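Local atomic coordinates of dihydroneopterin aldolase (Burkholderia thailandensis, PDB entry 3V9O), a protein that belongs to the dihydroneopterin aldolase family and forms an assembly of four chains, each packing two helices against a four-stranded antiparallel sheet. Residues V53-P58 against R112-S117; N29-M34 against E46-I51; Q80-C85 against D99-S104. All coordinates share one frame; numbering follows the deposited sequence. Where two conformers were deposited one is given.

The three contacts outline one subunit: contacts 1 and 2 are neighbouring strand pairs of a single antiparallel sheet, sharing strand 47-58, with centres about 20 Å apart, and contact 3 pairs the two helices lying on that sheet. Contact 3 is nested in the chain loop closed by contact 1, its centre about 12 Å from that of contact 1 and about 13 Å from that of contact 2. Val82 CG1 meets Ile51 CD1 at 3.6 Å, and Ile101 CG2 meets Val116 CG1 at 3.9 Å, so helices and sheet share one core. Ala38, Leu93, Gln94 and Glu95 line a guanine pocket; a bound guanine lies about 8 Å from the Leu55 side chain.

Contact 1. Residues V53-P58 against R112-S117; sequences VDLFVP and RAVRVS. With EDO (1,2-ethanediol), chain B.
Asp54 sets its CG beside its own backbone N (chi1 -66°), while Arg115 swings CG to the far side from its N (chi1 -176°) and folds at chi3; the two side chains thus run alongside each other from the same face of the sheet. A single carboxylate oxygen meets the edge of the guanidinium: Asp54 OD2 takes Arg115 NH2 at 2.8 Å through a weak, bent bond, and Arg115 NE at a nominal 2.5 Å, too short for its exact length to be trusted. With the planes 53° apart, this salt bridge is not the flat, two-oxygen fork. The same residues form an antiparallel hydrogen-bonded pair, Asp54 N to Arg115 O (2.8 Å) and Arg115 N to Asp54 O (2.9 Å).

On the other face, Val114 CG2, in the conformer described, one of two modelled, approaches Leu55 CD1 at 3.8 Å and Val53 CG1 at 4.1 Å. These branched, apolar residues suit a surface covered by helices 76-87 and 94-106. A classic beta bulge sets Arg112 and Ala113 together opposite Phe56: Phe56 O accepts Arg112 N at 2.8 Å and, weakly, Ala113 N at 3.4 Å. The small Ala113 methyl fits beside the Phe56 ring.

Arg24 binds Asp54 OD1 and Glu133 binds Arg115 NH1, so opposite charges alternate across the four strands. Such pairing probably compensates the buried carboxylate and favours its ionised form.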
loop_
_atom_site.group_PDB
_atom_site.type_symbol
_atom_site.label_atom_id
_atom_site.label_comp_id
_atom_site.label_asym_id
_atom_site.label_seq_id
_atom_site.Cartn_x
_atom_site.Cartn_y
_atom_site.Cartn_z
ATOM N N VAL A 53 -8.196 5.732 -9.683
ATOM C CA VAL A 53 -7.922 5.118 -11.009
ATOM C C VAL A 53 -6.408 5.055 -11.202
ATOM O O VAL A 53 -5.665 6.004 -10.891
ATOM C CB VAL A 53 -8.475 5.987 -12.149
ATOM C CG1 VAL A 53 -8.203 5.349 -13.549
ATOM C CG2 VAL A 53 -10.019 6.204 -11.958
ATOM N N ASP A 54 -5.966 3.912 -11.740
ATOM C CA ASP A 54 -4.558 3.717 -12.170
ATOM C C ASP A 54 -4.649 3.283 -13.633
ATOM O O ASP A 54 -5.366 2.352 -14.008
ATOM C CB ASP A 54 -3.819 2.645 -11.395
ATOM C CG ASP A 54 -3.611 2.968 -9.956
ATOM O OD1 ASP A 54 -3.045 3.996 -9.613
ATOM O OD2 ASP A 54 -3.965 2.110 -9.131
ATOM N N LEU A 55 -3.963 4.010 -14.523
ATOM C CA LEU A 55 -3.913 3.651 -15.922
ATOM C C LEU A 55 -2.480 3.246 -16.256
ATOM O O LEU A 55 -1.535 4.016 -15.974
ATOM C CB LEU A 55 -4.385 4.905 -16.699
ATOM C CG LEU A 55 -4.950 4.799 -18.064
ATOM C CD1 LEU A 55 -6.219 3.922 -17.968
ATOM C CD2 LEU A 55 -5.345 6.221 -18.484
ATOM N N PHE A 56 -2.263 2.077 -16.846
ATOM C CA PHE A 56 -0.908 1.592 -17.240
ATOM C C PHE A 56 -0.748 1.784 -18.714
ATOM O O PHE A 56 -1.531 1.194 -19.489
ATOM C CB PHE A 56 -0.668 0.159 -16.773
ATOM C CG PHE A 56 -0.781 0.062 -15.254
ATOM C CD1 PHE A 56 -2.017 -0.119 -14.612
ATOM C CD2 PHE A 56 0.396 0.190 -14.523
ATOM C CE1 PHE A 56 -2.084 -0.133 -13.186
ATOM C CE2 PHE A 56 0.335 0.133 -13.137
ATOM C CZ PHE A 56 -0.883 -0.042 -12.495
ATOM N N VAL A 57 0.205 2.627 -19.098
ATOM C CA VAL A 57 0.445 2.952 -20.505
ATOM C C VAL A 57 1.914 2.629 -20.864
ATOM O O VAL A 57 2.822 2.926 -20.046
ATOM C CB VAL A 57 0.057 4.443 -20.784
ATOM C CG1 VAL A 57 -1.396 4.669 -20.417
ATOM C CG2 VAL A 57 0.906 5.414 -19.961
ATOM N N PRO A 58 2.198 2.061 -22.025
ATOM C CA PRO A 58 3.576 1.678 -22.339
ATOM C C PRO A 58 4.523 2.881 -22.366
ATOM O O PRO A 58 4.167 3.929 -22.914
ATOM C CB PRO A 58 3.466 1.074 -23.760
ATOM C CG PRO A 58 2.046 0.512 -23.751
ATOM C CD PRO A 58 1.227 1.519 -23.007
ATOM N N ARG A 112 -2.715 -0.313 -21.571
ATOM C CA ARG A 112 -2.417 -1.727 -21.366
ATOM C C ARG A 112 -3.282 -2.315 -20.267
ATOM O O ARG A 112 -3.670 -3.472 -20.313
ATOM C CB ARG A 112 -0.964 -1.846 -20.971
ATOM C CG ARG A 112 -0.479 -3.182 -20.400
ATOM C CD ARG A 112 -0.251 -4.174 -21.517
ATOM N NE ARG A 112 0.545 -3.675 -22.655
ATOM C CZ ARG A 112 1.884 -3.597 -22.683
ATOM N NH1 ARG A 112 2.610 -3.988 -21.632
ATOM N NH2 ARG A 112 2.498 -3.141 -23.782
ATOM N N ALA A 113 -3.563 -1.528 -19.204
ATOM C CA ALA A 113 -4.307 -2.040 -18.048
ATOM C C ALA A 113 -4.933 -0.905 -17.274
ATOM O O ALA A 113 -4.438 0.251 -17.400
ATOM C CB ALA A 113 -3.405 -2.831 -17.101
ATOM N N VAL A 114 -5.944 -1.214 -16.489
ATOM C CA VAL A 114 -6.519 -0.199 -15.617
ATOM C C VAL A 114 -6.941 -0.817 -14.293
ATOM O O VAL A 114 -7.382 -1.984 -14.232
ATOM C CB VAL A 114 -7.639 0.550 -16.358
ATOM C CG1 VAL A 114 -8.762 -0.381 -16.698
ATOM C CG2 VAL A 114 -8.138 1.753 -15.504
ATOM N N ARG A 115 -6.766 -0.054 -13.212
ATOM C CA ARG A 115 -7.284 -0.432 -11.896
ATOM C C ARG A 115 -8.307 0.677 -11.587
ATOM O O ARG A 115 -7.941 1.881 -11.675
ATOM C CB ARG A 115 -6.205 -0.479 -10.825
ATOM C CG ARG A 115 -6.794 -0.985 -9.447
ATOM C CD ARG A 115 -5.741 -0.968 -8.332
ATOM N NE ARG A 115 -5.396 0.433 -7.983
ATOM C CZ ARG A 115 -6.072 1.252 -7.133
ATOM N NH1 ARG A 115 -7.189 0.885 -6.487
ATOM N NH2 ARG A 115 -5.616 2.495 -6.939
ATOM N N VAL A 116 -9.522 0.342 -11.190
ATOM C CA VAL A 116 -10.537 1.312 -10.764
ATOM C C VAL A 116 -11.158 0.817 -9.478
ATOM O O VAL A 116 -11.477 -0.358 -9.335
ATOM C CB VAL A 116 -11.670 1.434 -11.758
ATOM C CG1 VAL A 116 -12.679 2.523 -11.276
ATOM C CG2 VAL A 116 -11.131 1.765 -13.147
ATOM N N SER A 117 -11.249 1.711 -8.494
ATOM C CA SER A 117 -12.042 1.448 -7.293
ATOM C C SER A 117 -13.076 2.555 -7.142
ATOM O O SER A 117 -12.820 3.744 -7.415
ATOM C CB SER A 117 -11.202 1.284 -6.007
ATOM O OG SER A 117 -10.555 2.503 -5.670
HETATM C C1 EDO B . -0.423 -1.075 -26.143
HETATM O O1 EDO B . 0.705 -1.968 -26.069
HETATM C C2 EDO B . -1.339 -1.347 -24.957
HETATM O O2 EDO B . -1.550 -2.757 -24.696
#

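Contact 2. Residues N29-M34 against E46-I51; sequences NHEVYM and EQRVVI. With EDO (1,2-ethanediol), chain E.
Arg48 lies across the Tyr33 ring, with CG over one face, 4.2 Å from the ring centroid in a CH-pi contact, and CD 3.3 Å from Tyr33 OH. In the conformer described, one of two modelled, the ring and guanidinium planes stand 49° apart, and the long arginine continues past the ring to Glu31. There Arg48 NH2 meets Glu31 OE1 at 3.2 Å in a salt bridge, nearly in line with the C-O bond but tilted out of the guanidinium plane. Glu31 gets there with CG between its backbone N and carbonyl carbon (chi1 70°) and the rest of its chain extended. Charged and aromatic groups suit this more open part of the face, where a crystal neighbour also touches all three.

The reverse face is largely apolar around Val32, Met34, Val49 and Ile51. Val49 CB touches Val32 CG2, of its cross-strand partner, at 3.9 Å, and Val49 CG2 touches Met34 CG, two residues along that strand, at 4.0 Å. Met34 and Ile51 reach on to Val86 and Val82 of helix 76-87.

Paired backbone bonds such as Val49 N to Val32 O, 2.8 Å, knit the antiparallel ladder. His30 also pairs with a strand of the third subunit, consistent with this family's tunnelling fold, in which subunit sheets join into a barrel.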
loop_
_atom_site.group_PDB
_atom_site.type_symbol
_atom_site.label_atom_id
_atom_site.label_comp_id
_atom_site.label_asym_id
_atom_site.label_seq_id
_atom_site.Cartn_x
_atom_site.Cartn_y
_atom_site.Cartn_z
ATOM N N ASN A 29 -8.392 9.725 -5.137
ATOM C CA ASN A 29 -9.586 10.250 -4.396
ATOM C C ASN A 29 -10.328 11.325 -5.184
ATOM O O ASN A 29 -10.430 12.490 -4.714
ATOM C CB ASN A 29 -9.238 10.706 -3.001
ATOM C CG ASN A 29 -8.706 9.568 -2.155
ATOM O OD1 ASN A 29 -9.143 8.395 -2.327
ATOM N ND2 ASN A 29 -7.810 9.876 -1.218
ATOM N N HIS A 30 -10.863 10.944 -6.353
ATOM C CA HIS A 30 -11.766 11.804 -7.071
ATOM C C HIS A 30 -13.140 11.622 -6.451
ATOM O O HIS A 30 -13.721 10.557 -6.517
ATOM C CB HIS A 30 -11.769 11.392 -8.552
ATOM C CG HIS A 30 -12.752 12.124 -9.380
ATOM N ND1 HIS A 30 -13.182 13.391 -9.089
ATOM C CD2 HIS A 30 -13.346 11.788 -10.555
ATOM C CE1 HIS A 30 -14.037 13.800 -10.018
ATOM N NE2 HIS A 30 -14.168 12.833 -10.902
ATOM N N GLU A 31 -13.674 12.672 -5.863
ATOM C CA GLU A 31 -15.018 12.614 -5.272
ATOM C C GLU A 31 -16.055 13.135 -6.270
ATOM O O GLU A 31 -15.867 14.117 -6.972
ATOM C CB GLU A 31 -15.083 13.405 -3.973
ATOM C CG GLU A 31 -14.993 14.882 -4.074
ATOM C CD GLU A 31 -15.413 15.587 -2.828
ATOM O OE1 GLU A 31 -15.547 14.966 -1.743
ATOM O OE2 GLU A 31 -15.622 16.811 -2.913
ATOM N N VAL A 32 -17.194 12.427 -6.238
ATOM C CA VAL A 32 -18.373 12.865 -6.964
ATOM C C VAL A 32 -19.579 12.710 -6.056
ATOM O O VAL A 32 -19.576 11.933 -5.079
ATOM C CB VAL A 32 -18.595 12.044 -8.263
ATOM C CG1 VAL A 32 -17.411 12.198 -9.249
ATOM C CG2 VAL A 32 -18.885 10.570 -7.988
ATOM N N TYR A 33 -20.644 13.439 -6.368
ATOM C CA TYR A 33 -21.901 13.294 -5.690
ATOM C C TYR A 33 -22.892 12.813 -6.749
ATOM O O TYR A 33 -22.985 13.412 -7.837
ATOM C CB TYR A 33 -22.368 14.616 -5.076
ATOM C CG TYR A 33 -21.515 15.057 -3.891
ATOM C CD1 TYR A 33 -20.378 15.814 -4.097
ATOM C CD2 TYR A 33 -21.849 14.669 -2.580
ATOM C CE1 TYR A 33 -19.597 16.227 -3.007
ATOM C CE2 TYR A 33 -21.076 15.077 -1.503
ATOM C CZ TYR A 33 -19.964 15.853 -1.747
ATOM O OH TYR A 33 -19.204 16.280 -0.638
ATOM N N MET A 34 -23.585 11.725 -6.437
ATOM C CA MET A 34 -24.487 11.169 -7.439
ATOM C C MET A 34 -25.571 10.367 -6.737
ATOM O O MET A 34 -25.460 9.997 -5.538
ATOM C CB MET A 34 -23.703 10.283 -8.422
ATOM C CG MET A 34 -23.091 9.091 -7.683
ATOM S SD MET A 34 -22.035 8.047 -8.715
ATOM C CE MET A 34 -23.072 7.480 -9.817
ATOM N N GLU A 46 -28.396 12.807 -3.001
ATOM C CA GLU A 46 -27.170 12.307 -3.560
ATOM C C GLU A 46 -26.240 11.779 -2.473
ATOM O O GLU A 46 -26.327 12.157 -1.312
ATOM C CB GLU A 46 -26.461 13.375 -4.404
ATOM C CG GLU A 46 -27.274 13.724 -5.661
ATOM C CD GLU A 46 -26.573 14.746 -6.507
ATOM O OE1 GLU A 46 -25.755 15.511 -5.946
ATOM O OE2 GLU A 46 -26.853 14.794 -7.731
ATOM N N GLN A 47 -25.393 10.862 -2.875
ATOM C CA GLN A 47 -24.376 10.334 -1.972
ATOM C C GLN A 47 -22.999 10.693 -2.492
ATOM O O GLN A 47 -22.766 10.890 -3.687
ATOM C CB GLN A 47 -24.517 8.805 -1.880
ATOM C CG GLN A 47 -25.863 8.352 -1.344
ATOM C CD GLN A 47 -26.162 8.870 0.072
ATOM O OE1 GLN A 47 -25.335 8.748 0.987
ATOM N NE2 GLN A 47 -27.345 9.437 0.257
ATOM N N ARG A 48 -22.016 10.762 -1.597
ATOM C CA ARG A 48 -20.623 10.969 -2.004
ATOM C C ARG A 48 -19.995 9.640 -2.361
ATOM O O ARG A 48 -20.112 8.672 -1.607
ATOM C CB ARG A 48 -19.834 11.608 -0.844
ATOM C CG ARG A 48 -18.498 12.245 -1.278
ATOM C CD ARG A 48 -18.049 13.264 -0.199
ATOM N NE ARG A 48 -17.544 12.578 0.999
ATOM C CZ ARG A 48 -16.284 12.198 1.184
ATOM N NH1 ARG A 48 -15.939 11.584 2.314
ATOM N NH2 ARG A 48 -15.380 12.406 0.235
ATOM N N VAL A 49 -19.336 9.584 -3.515
ATOM C CA VAL A 49 -18.618 8.382 -3.976
ATOM C C VAL A 49 -17.203 8.809 -4.241
ATOM O O VAL A 49 -16.961 9.870 -4.871
ATOM C CB VAL A 49 -19.285 7.793 -5.248
ATOM C CG1 VAL A 49 -18.485 6.553 -5.753
ATOM C CG2 VAL A 49 -20.742 7.408 -4.973
ATOM N N VAL A 50 -16.207 8.026 -3.772
ATOM C CA VAL A 50 -14.781 8.377 -3.970
ATOM C C VAL A 50 -14.176 7.328 -4.910
ATOM O O VAL A 50 -14.334 6.085 -4.691
ATOM C CB VAL A 50 -14.055 8.420 -2.632
ATOM C CG1 VAL A 50 -12.558 8.659 -2.839
ATOM C CG2 VAL A 50 -14.663 9.534 -1.720
ATOM N N ILE A 51 -13.509 7.815 -5.948
ATOM C CA ILE A 51 -13.043 6.965 -7.069
ATOM C C ILE A 51 -11.535 7.086 -7.192
ATOM O O ILE A 51 -10.985 8.188 -7.114
ATOM C CB ILE A 51 -13.729 7.415 -8.354
ATOM C CG1 ILE A 51 -15.226 7.196 -8.161
ATOM C CG2 ILE A 51 -13.213 6.551 -9.555
ATOM C CD1 ILE A 51 -16.095 7.851 -9.125
HETATM C C1 EDO E . -11.543 9.799 0.733
HETATM O O1 EDO E . -12.714 10.092 1.517
HETATM C C2 EDO E . -11.014 11.072 0.055
HETATM O O2 EDO E . -12.044 12.022 -0.286
HETATM O O HOH W 1 -23.724 16.526 -7.980
#

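Contact 3. Residues Q80-C85 against D99-S104; sequences QSVAQC and DAIAAS. With EDO (1,2-ethanediol), chain F.
Two serines face each other across the helix pair, yet their hydroxyls, Ser81 OG and Ser104 OG, stay 3.6 Å apart, with a water lying between them whose bond to Ser81 is doubtful: that residue has two modelled conformers and the bond comes out too short. Ser81 OG also has Leu77 O of its own helix as a partner. A second water is firmer, giving a proton to Gln84 OE1 at 2.7 Å and lying 2.9 Å from Ser104 OG. Ser104 directs OG to the opposite side from its backbone N (chi1 176°), which brings it to both waters.

Further along, Cys85 lays its sulfur against Ala100 and Ile101 of helix 94-106: SG is 3.9 Å from Ala100 CB and equally far from Ile101 CG1. The short side chains of Cys85 and Ala100 fit between the backbones here, where the axes approach to 9.2 Å and cross at 133°. Toward the sheet, Val82 CG2 meets Ile101 CG2 at 4.1 Å, and Ile101 goes on to pack on Val116 of strand 113-120.

The interface is therefore graded, with branched aliphatic side chains next to the sheet and the partly exposed Ser104 and the waters away from them. Packing rests on van der Waals contact, and between these two segments the polar link runs through water, most clearly from Gln84 to Ser104.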
loop_
_atom_site.group_PDB
_atom_site.type_symbol
_atom_site.label_atom_id
_atom_site.label_comp_id
_atom_site.label_asym_id
_atom_site.label_seq_id
_atom_site.Cartn_x
_atom_site.Cartn_y
_atom_site.Cartn_z
ATOM N N GLN A 80 -12.195 12.595 -17.088
ATOM C CA GLN A 80 -13.220 12.673 -18.150
ATOM C C GLN A 80 -14.060 11.414 -18.212
ATOM O O GLN A 80 -15.293 11.496 -18.406
ATOM C CB GLN A 80 -12.509 12.893 -19.485
ATOM C CG GLN A 80 -12.062 14.341 -19.672
ATOM C CD GLN A 80 -11.048 14.551 -20.800
ATOM O OE1 GLN A 80 -10.632 13.606 -21.494
ATOM N NE2 GLN A 80 -10.611 15.802 -20.957
ATOM N N SER A 81 -13.419 10.266 -18.142
ATOM C CA SER A 81 -14.157 9.022 -18.195
ATOM C C SER A 81 -15.057 8.839 -16.986
ATOM O O SER A 81 -16.212 8.375 -17.149
ATOM C CB SER A 81 -13.232 7.842 -18.404
ATOM O OG SER A 81 -12.469 8.108 -19.562
ATOM N N VAL A 82 -14.581 9.190 -15.795
ATOM C CA VAL A 82 -15.466 9.108 -14.621
ATOM C C VAL A 82 -16.641 10.036 -14.847
ATOM O O VAL A 82 -17.805 9.625 -14.656
ATOM C CB VAL A 82 -14.704 9.530 -13.371
ATOM C CG1 VAL A 82 -15.698 9.616 -12.188
ATOM C CG2 VAL A 82 -13.636 8.478 -13.083
ATOM N N ALA A 83 -16.434 11.268 -15.283
ATOM C CA ALA A 83 -17.553 12.185 -15.483
ATOM C C ALA A 83 -18.557 11.648 -16.472
ATOM O O ALA A 83 -19.801 11.762 -16.243
ATOM C CB ALA A 83 -17.070 13.557 -15.981
ATOM N N GLN A 84 -18.095 11.050 -17.563
ATOM C CA GLN A 84 -19.005 10.536 -18.566
ATOM C C GLN A 84 -19.865 9.412 -17.969
ATOM O O GLN A 84 -21.061 9.348 -18.211
ATOM C CB GLN A 84 -18.219 10.028 -19.762
ATOM C CG GLN A 84 -17.667 11.159 -20.610
ATOM C CD GLN A 84 -16.548 10.735 -21.565
ATOM O OE1 GLN A 84 -16.099 9.572 -21.585
ATOM N NE2 GLN A 84 -16.082 11.699 -22.366
ATOM N N CYS A 85 -19.240 8.536 -17.203
ATOM C CA CYS A 85 -19.977 7.426 -16.600
ATOM C C CYS A 85 -20.988 7.869 -15.562
ATOM O O CYS A 85 -22.152 7.404 -15.572
ATOM C CB CYS A 85 -18.989 6.377 -16.042
ATOM S SG CYS A 85 -18.035 5.511 -17.284
ATOM N N ASP A 99 -17.239 -0.960 -13.127
ATOM C CA ASP A 99 -17.011 -1.707 -14.358
ATOM C C ASP A 99 -17.121 -0.768 -15.567
ATOM O O ASP A 99 -16.342 -0.938 -16.550
ATOM C CB ASP A 99 -18.055 -2.803 -14.509
ATOM C CG ASP A 99 -17.905 -3.967 -13.497
ATOM O OD1 ASP A 99 -16.921 -4.023 -12.717
ATOM O OD2 ASP A 99 -18.827 -4.809 -13.514
ATOM N N ALA A 100 -18.045 0.205 -15.551
ATOM C CA ALA A 100 -18.199 1.110 -16.674
ATOM C C ALA A 100 -16.994 2.015 -16.826
ATOM O O ALA A 100 -16.552 2.244 -17.968
ATOM C CB ALA A 100 -19.478 1.942 -16.535
ATOM N N ILE A 101 -16.391 2.482 -15.730
ATOM C CA ILE A 101 -15.228 3.337 -15.794
ATOM C C ILE A 101 -14.079 2.505 -16.334
ATOM O O ILE A 101 -13.337 2.967 -17.241
ATOM C CB ILE A 101 -14.882 3.888 -14.413
ATOM C CG1 ILE A 101 -15.954 4.894 -13.985
ATOM C CG2 ILE A 101 -13.519 4.652 -14.450
ATOM C CD1 ILE A 101 -15.896 5.145 -12.442
ATOM N N ALA A 102 -13.917 1.278 -15.821
ATOM C CA ALA A 102 -12.826 0.447 -16.330
ATOM C C ALA A 102 -12.976 0.154 -17.820
ATOM O O ALA A 102 -11.969 0.233 -18.565
ATOM C CB ALA A 102 -12.720 -0.867 -15.543
ATOM N N ALA A 103 -14.176 -0.172 -18.286
ATOM C CA ALA A 103 -14.364 -0.473 -19.714
ATOM C C ALA A 103 -14.074 0.759 -20.575
ATOM O O ALA A 103 -13.427 0.636 -21.653
ATOM C CB ALA A 103 -15.766 -0.993 -19.974
ATOM N N SER A 104 -14.543 1.923 -20.139
ATOM C CA SER A 104 -14.261 3.151 -20.866
ATOM C C SER A 104 -12.770 3.393 -21.010
ATOM O O SER A 104 -12.295 3.734 -22.101
ATOM C CB SER A 104 -14.953 4.310 -20.114
ATOM O OG SER A 104 -14.638 5.543 -20.727
HETATM C C1 EDO F . -23.646 2.808 -16.260
HETATM O O1 EDO F . -23.234 2.516 -17.594
HETATM C C2 EDO F . -22.611 3.743 -15.646
HETATM O O2 EDO F . -22.036 4.543 -16.700
HETATM O O HOH W 2 -12.197 6.709 -21.673
HETATM O O HOH W 3 -16.987 7.104 -21.188
#